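Local coordinates for protein hemagglutinin (Pseudomonas aeruginosa, PDB 6D7Y) that forms the toxic C-terminal tip of a CdiA protein, probably inhibiting neighbouring bacteria on contact, and binds an immunity protein that presumably neutralises it, at residues G59-P63 with F72-R76; V17-L22 with F91-I95. All coordinates share one frame; numbering follows the deposited sequence.

Contact 1: G59-P63 with F72-R76; sequences GEFRP and FLEKR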
loop_
_atom_site.group_PDB
_atom_site.type_symbol
_atom_site.label_atom_id
_atom_site.label_comp_id
_atom_site.label_asym_id
_atom_site.label_seq_id
_atom_site.Cartn_x
_atom_site.Cartn_y
_atom_site.Cartn_z
ATOM N N GLY A 59 -7.072 14.196 3.244
ATOM C CA GLY A 59 -8.046 13.130 3.231
ATOM C C GLY A 59 -7.860 12.480 4.568
ATOM O O GLY A 59 -7.016 12.897 5.343
ATOM N N GLU A 60 -8.623 11.446 4.844
ATOM C CA GLU A 60 -8.526 10.793 6.141
ATOM C C GLU A 60 -8.621 9.286 6.065
ATOM O O GLU A 60 -9.192 8.725 5.122
ATOM C CB GLU A 60 -9.716 11.252 7.014
ATOM C CG GLU A 60 -9.903 12.753 7.203
ATOM C CD GLU A 60 -8.871 13.433 8.107
ATOM O OE1 GLU A 60 -8.042 12.750 8.764
ATOM O OE2 GLU A 60 -8.917 14.674 8.182
ATOM N N PHE A 61 -8.058 8.632 7.083
ATOM C CA PHE A 61 -8.267 7.229 7.251
ATOM C C PHE A 61 -9.676 7.078 7.848
ATOM O O PHE A 61 -10.115 7.891 8.686
ATOM C CB PHE A 61 -7.263 6.571 8.217
ATOM C CG PHE A 61 -5.952 6.210 7.606
ATOM C CD1 PHE A 61 -5.778 4.972 6.996
ATOM C CD2 PHE A 61 -4.881 7.084 7.648
ATOM C CE1 PHE A 61 -4.571 4.629 6.417
ATOM C CE2 PHE A 61 -3.664 6.748 7.065
ATOM C CZ PHE A 61 -3.508 5.519 6.450
ATOM N N ARG A 62 -10.370 6.032 7.438
ATOM C CA ARG A 62 -11.688 5.726 7.954
ATOM C C ARG A 62 -11.795 4.236 8.279
ATOM O O ARG A 62 -11.405 3.422 7.451
ATOM C CB ARG A 62 -12.734 6.061 6.920
ATOM C CG ARG A 62 -12.799 7.548 6.640
ATOM C CD ARG A 62 -13.970 7.904 5.778
ATOM N NE ARG A 62 -14.058 9.355 5.622
ATOM C CZ ARG A 62 -13.422 10.062 4.692
ATOM N NH1 ARG A 62 -13.583 11.382 4.650
ATOM N NH2 ARG A 62 -12.626 9.466 3.800
ATOM N N PRO A 63 -12.343 3.886 9.461
ATOM C CA PRO A 63 -12.590 2.462 9.752
ATOM C C PRO A 63 -13.670 2.025 8.760
ATOM O O PRO A 63 -14.695 2.729 8.617
ATOM C CB PRO A 63 -13.102 2.478 11.185
ATOM C CG PRO A 63 -12.698 3.782 11.736
ATOM C CD PRO A 63 -12.735 4.742 10.592
ATOM N N PHE A 72 -11.038 -2.601 8.552
ATOM C CA PHE A 72 -9.718 -2.066 8.317
ATOM C C PHE A 72 -9.744 -0.549 8.420
ATOM O O PHE A 72 -10.818 0.056 8.368
ATOM C CB PHE A 72 -9.232 -2.388 6.900
ATOM C CG PHE A 72 -9.124 -3.851 6.568
ATOM C CD1 PHE A 72 -8.078 -4.599 7.039
ATOM C CD2 PHE A 72 -10.036 -4.452 5.717
ATOM C CE1 PHE A 72 -7.966 -5.931 6.717
ATOM C CE2 PHE A 72 -9.927 -5.775 5.381
ATOM C CZ PHE A 72 -8.893 -6.524 5.888
ATOM N N LEU A 73 -8.562 0.062 8.527
ATOM C CA LEU A 73 -8.453 1.527 8.478
ATOM C C LEU A 73 -8.026 1.813 7.048
ATOM O O LEU A 73 -6.972 1.348 6.615
ATOM C CB LEU A 73 -7.448 2.070 9.481
ATOM C CG LEU A 73 -7.670 1.661 10.928
ATOM C CD1 LEU A 73 -6.520 2.154 11.784
ATOM C CD2 LEU A 73 -9.010 2.150 11.465
ATOM N N GLU A 74 -8.800 2.623 6.326
ATOM C CA GLU A 74 -8.525 2.892 4.932
ATOM C C GLU A 74 -8.496 4.357 4.576
ATOM O O GLU A 74 -9.376 5.100 4.978
ATOM C CB GLU A 74 -9.622 2.221 4.085
ATOM C CG GLU A 74 -9.654 0.712 4.254
ATOM C CD GLU A 74 -10.715 0.011 3.450
ATOM O OE1 GLU A 74 -11.503 0.675 2.734
ATOM O OE2 GLU A 74 -10.786 -1.230 3.565
ATOM N N LYS A 75 -7.456 4.759 3.860
ATOM C CA LYS A 75 -7.334 6.119 3.347
ATOM C C LYS A 75 -7.238 5.978 1.824
ATOM O O LYS A 75 -6.311 5.331 1.337
ATOM C CB LYS A 75 -6.116 6.811 3.889
ATOM C CG LYS A 75 -5.983 8.241 3.410
ATOM C CD LYS A 75 -4.845 8.959 4.068
ATOM C CE LYS A 75 -4.770 10.404 3.587
ATOM N NZ LYS A 75 -3.730 11.139 4.345
ATOM N N ARG A 76 -8.192 6.564 1.093
ATOM C CA ARG A 76 -8.187 6.530 -0.366
ATOM C C ARG A 76 -8.078 7.958 -0.888
ATOM O O ARG A 76 -8.839 8.833 -0.467
ATOM C CB ARG A 76 -9.459 5.900 -0.920
ATOM C CG ARG A 76 -9.695 4.462 -0.533
ATOM C CD ARG A 76 -10.924 3.954 -1.258
ATOM N NE ARG A 76 -11.219 2.545 -1.036
ATOM C CZ ARG A 76 -10.873 1.541 -1.849
ATOM N NH1 ARG A 76 -10.138 1.766 -2.950
ATOM N NH2 ARG A 76 -11.248 0.290 -1.543
HETATM O O HOH W 1 -10.248 7.800 2.536
#

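Contact 2: V17-L22 with F91-I95; sequences VIGHAL and FKGFI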
loop_
_atom_site.group_PDB
_atom_site.type_symbol
_atom_site.label_atom_id
_atom_site.label_comp_id
_atom_site.label_asym_id
_atom_site.label_seq_id
_atom_site.Cartn_x
_atom_site.Cartn_y
_atom_site.Cartn_z
ATOM N N VAL A 17 6.694 -7.138 2.190
ATOM C CA VAL A 17 5.232 -7.173 2.050
ATOM C C VAL A 17 4.769 -5.962 1.222
ATOM O O VAL A 17 4.015 -6.115 0.260
ATOM C CB VAL A 17 4.522 -7.193 3.420
ATOM C CG1 VAL A 17 3.018 -7.052 3.263
ATOM C CG2 VAL A 17 4.878 -8.460 4.186
ATOM N N ILE A 18 5.267 -4.775 1.549
ATOM C CA ILE A 18 4.836 -3.575 0.821
ATOM C C ILE A 18 5.396 -3.503 -0.602
ATOM O O ILE A 18 4.724 -2.990 -1.500
ATOM C CB ILE A 18 5.094 -2.289 1.642
ATOM C CG1 ILE A 18 4.212 -1.140 1.119
ATOM C CG2 ILE A 18 6.598 -1.961 1.693
ATOM C CD1 ILE A 18 4.184 0.072 2.021
ATOM N N GLY A 19 6.598 -4.037 -0.822
ATOM C CA GLY A 19 7.186 -4.055 -2.160
ATOM C C GLY A 19 6.341 -4.939 -3.072
ATOM O O GLY A 19 6.019 -4.556 -4.201
ATOM N N HIS A 20 5.964 -6.123 -2.585
ATOM C CA HIS A 20 5.101 -7.015 -3.375
ATOM C C HIS A 20 3.730 -6.351 -3.655
ATOM O O HIS A 20 3.141 -6.500 -4.744
ATOM C CB HIS A 20 4.905 -8.367 -2.682
ATOM C CG HIS A 20 6.098 -9.277 -2.755
ATOM N ND1 HIS A 20 6.451 -9.939 -3.910
ATOM C CD2 HIS A 20 6.973 -9.687 -1.805
ATOM C CE1 HIS A 20 7.512 -10.692 -3.672
ATOM N NE2 HIS A 20 7.847 -10.554 -2.403
ATOM N N ALA A 21 3.208 -5.658 -2.661
ATOM C CA ALA A 21 1.918 -4.982 -2.834
ATOM C C ALA A 21 1.998 -3.954 -3.956
ATOM O O ALA A 21 1.084 -3.871 -4.795
ATOM C CB ALA A 21 1.481 -4.334 -1.535
ATOM N N LEU A 22 3.068 -3.162 -3.980
ATOM C CA LEU A 22 3.207 -2.161 -5.063
ATOM C C LEU A 22 3.330 -2.891 -6.394
ATOM O O LEU A 22 2.687 -2.511 -7.379
ATOM C CB LEU A 22 4.421 -1.242 -4.868
ATOM C CG LEU A 22 4.661 -0.211 -5.990
ATOM C CD1 LEU A 22 3.451 0.676 -6.217
ATOM C CD2 LEU A 22 5.933 0.611 -5.729
ATOM N N PHE A 91 0.438 -2.526 8.399
ATOM C CA PHE A 91 0.148 -2.472 6.978
ATOM C C PHE A 91 -0.567 -3.730 6.486
ATOM O O PHE A 91 -0.140 -4.838 6.788
ATOM C CB PHE A 91 1.436 -2.292 6.186
ATOM C CG PHE A 91 1.227 -2.221 4.715
ATOM C CD1 PHE A 91 0.818 -1.038 4.121
ATOM C CD2 PHE A 91 1.417 -3.353 3.910
ATOM C CE1 PHE A 91 0.621 -0.975 2.766
ATOM C CE2 PHE A 91 1.212 -3.287 2.560
ATOM C CZ PHE A 91 0.820 -2.088 1.983
ATOM N N LYS A 92 -1.662 -3.553 5.748
ATOM C CA LYS A 92 -2.395 -4.686 5.152
ATOM C C LYS A 92 -2.110 -4.711 3.647
ATOM O O LYS A 92 -1.746 -5.750 3.080
ATOM C CB LYS A 92 -3.902 -4.586 5.418
ATOM C CG LYS A 92 -4.770 -5.586 4.656
ATOM C CD LYS A 92 -4.459 -6.994 5.049
ATOM C CE LYS A 92 -5.474 -7.970 4.460
ATOM N NZ LYS A 92 -5.181 -9.310 5.029
ATOM N N GLY A 93 -2.305 -3.576 2.988
ATOM C CA GLY A 93 -2.055 -3.528 1.570
ATOM C C GLY A 93 -2.375 -2.183 0.952
ATOM O O GLY A 93 -2.836 -1.261 1.621
ATOM N N PHE A 94 -2.058 -2.074 -0.328
ATOM C CA PHE A 94 -2.460 -0.905 -1.097
ATOM C C PHE A 94 -3.856 -1.202 -1.632
ATOM O O PHE A 94 -4.239 -2.352 -1.787
ATOM C CB PHE A 94 -1.476 -0.633 -2.241
ATOM C CG PHE A 94 -0.140 -0.101 -1.791
ATOM C CD1 PHE A 94 -0.053 1.112 -1.119
ATOM C CD2 PHE A 94 1.035 -0.744 -2.134
ATOM C CE1 PHE A 94 1.172 1.626 -0.717
ATOM C CE2 PHE A 94 2.255 -0.232 -1.746
ATOM C CZ PHE A 94 2.331 0.961 -1.047
ATOM N N ILE A 95 -4.635 -0.168 -1.913
ATOM C CA ILE A 95 -5.970 -0.333 -2.446
ATOM C C ILE A 95 -6.191 0.725 -3.523
ATOM O O ILE A 95 -5.576 1.795 -3.499
ATOM C CB ILE A 95 -7.099 -0.234 -1.372
ATOM C CG1 ILE A 95 -6.938 1.049 -0.538
ATOM C CG2 ILE A 95 -7.087 -1.478 -0.464
ATOM C CD1 ILE A 95 -7.997 1.255 0.541
#

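Contact 1: G59-P63 with F72-R76
K75 lays its CB squarely over one face of the F61 ring, a CH-pi contact in which CB stands 3.6 Å from the ring centroid and 9° off the normal. This is the tight half of the contact. With CG anti to the backbone N (chi1 -178°), the lysine chain runs fully extended, crossing the ring at about a right angle, then passing E60 and G59; its NZ ends among the carbonyls of I54 and A57, both of which it hydrogen-bonds. At the ring's edge lies the backbone between L73 and E74. The two strands, 62-65 and 71-76, form an antiparallel beta hairpin, and R62 and E74 are its hydrogen-bonded pair here: R62 N donates to E74 O at 2.8 Å and E74 N to R62 O at 2.9 Å. In the next, non-hydrogen-bonded pair, P63 CG touches L73 CD2 at 4.0 Å. The other side is looser. Where the strands part, a water takes over the bridging, donating to E60 O at 2.9 Å and accepting from R76 N at 2.8 Å, while the side chains of E60 and R62 lie exposed. E74 is buried, its carboxylate in a salt bridge with R84.

Contact 2: V17-L22 with F91-I95
F94, F91 and I18 carry most of this interface, and the isoleucine touches both rings. I18 CG1 lies over one face of the F91 ring, 4.0 Å from its centroid and displaced toward the rim, in a CH-pi contact; the same carbon comes within 3.6 Å of F94 CZ. Both contacts follow from a chi1 of -160°, which sends CG1 away from the backbone N, and from the extended chain beyond it, which carries CD1 onward along the two rings. The opposite face of F91 is covered by the backbone N of G93, so the ring is held between its own strand and the helix. F91 CZ stands over the centre of the F94 ring, 4.2 Å above its plane. Helix 17-28 thus packs on the edge strand 91-95 of the four-stranded antiparallel sheet, the axes of the two short segments running nearly parallel at 18° and approaching to 7.8 Å. That strand carries a classic beta bulge, K92 and G93 both facing R84. A21, one turn after V17, stands where the two backbones come nearest, its CA 6.1 Å from that of G93; its CB meets F94 CD2 at 3.7 Å and lies at the edge of F91. V17 CG1 borders F91 farther along that edge, 4.1 Å from CD2. At the far end the F94 ring points its edge at the helix backbone, CD2 lying 3.7 Å from L22 N, an amide already bonded to I18 O. The F94 ring also meets that of W33, the planes about 50° apart.

The two contacts lie about 15 Å apart, centre to centre, and share one four-stranded antiparallel sheet in which the strands follow one another in chain order. Contact 1 joins the first two strands, 62-65 and 71-76, a local hairpin near the surface; contact 2 brings the last strand, 91-95, against helix 17-28 close to the centre of the chain. Along the sequence contact 1 is nested within the long loop that contact 2 closes. They also meet directly: I95 packs on E74 and R76, and K92 on F72. Short-range pairing thus builds one end of the sheet, while a long-range contact ties its other end to the N-terminal part of this small toxin domain.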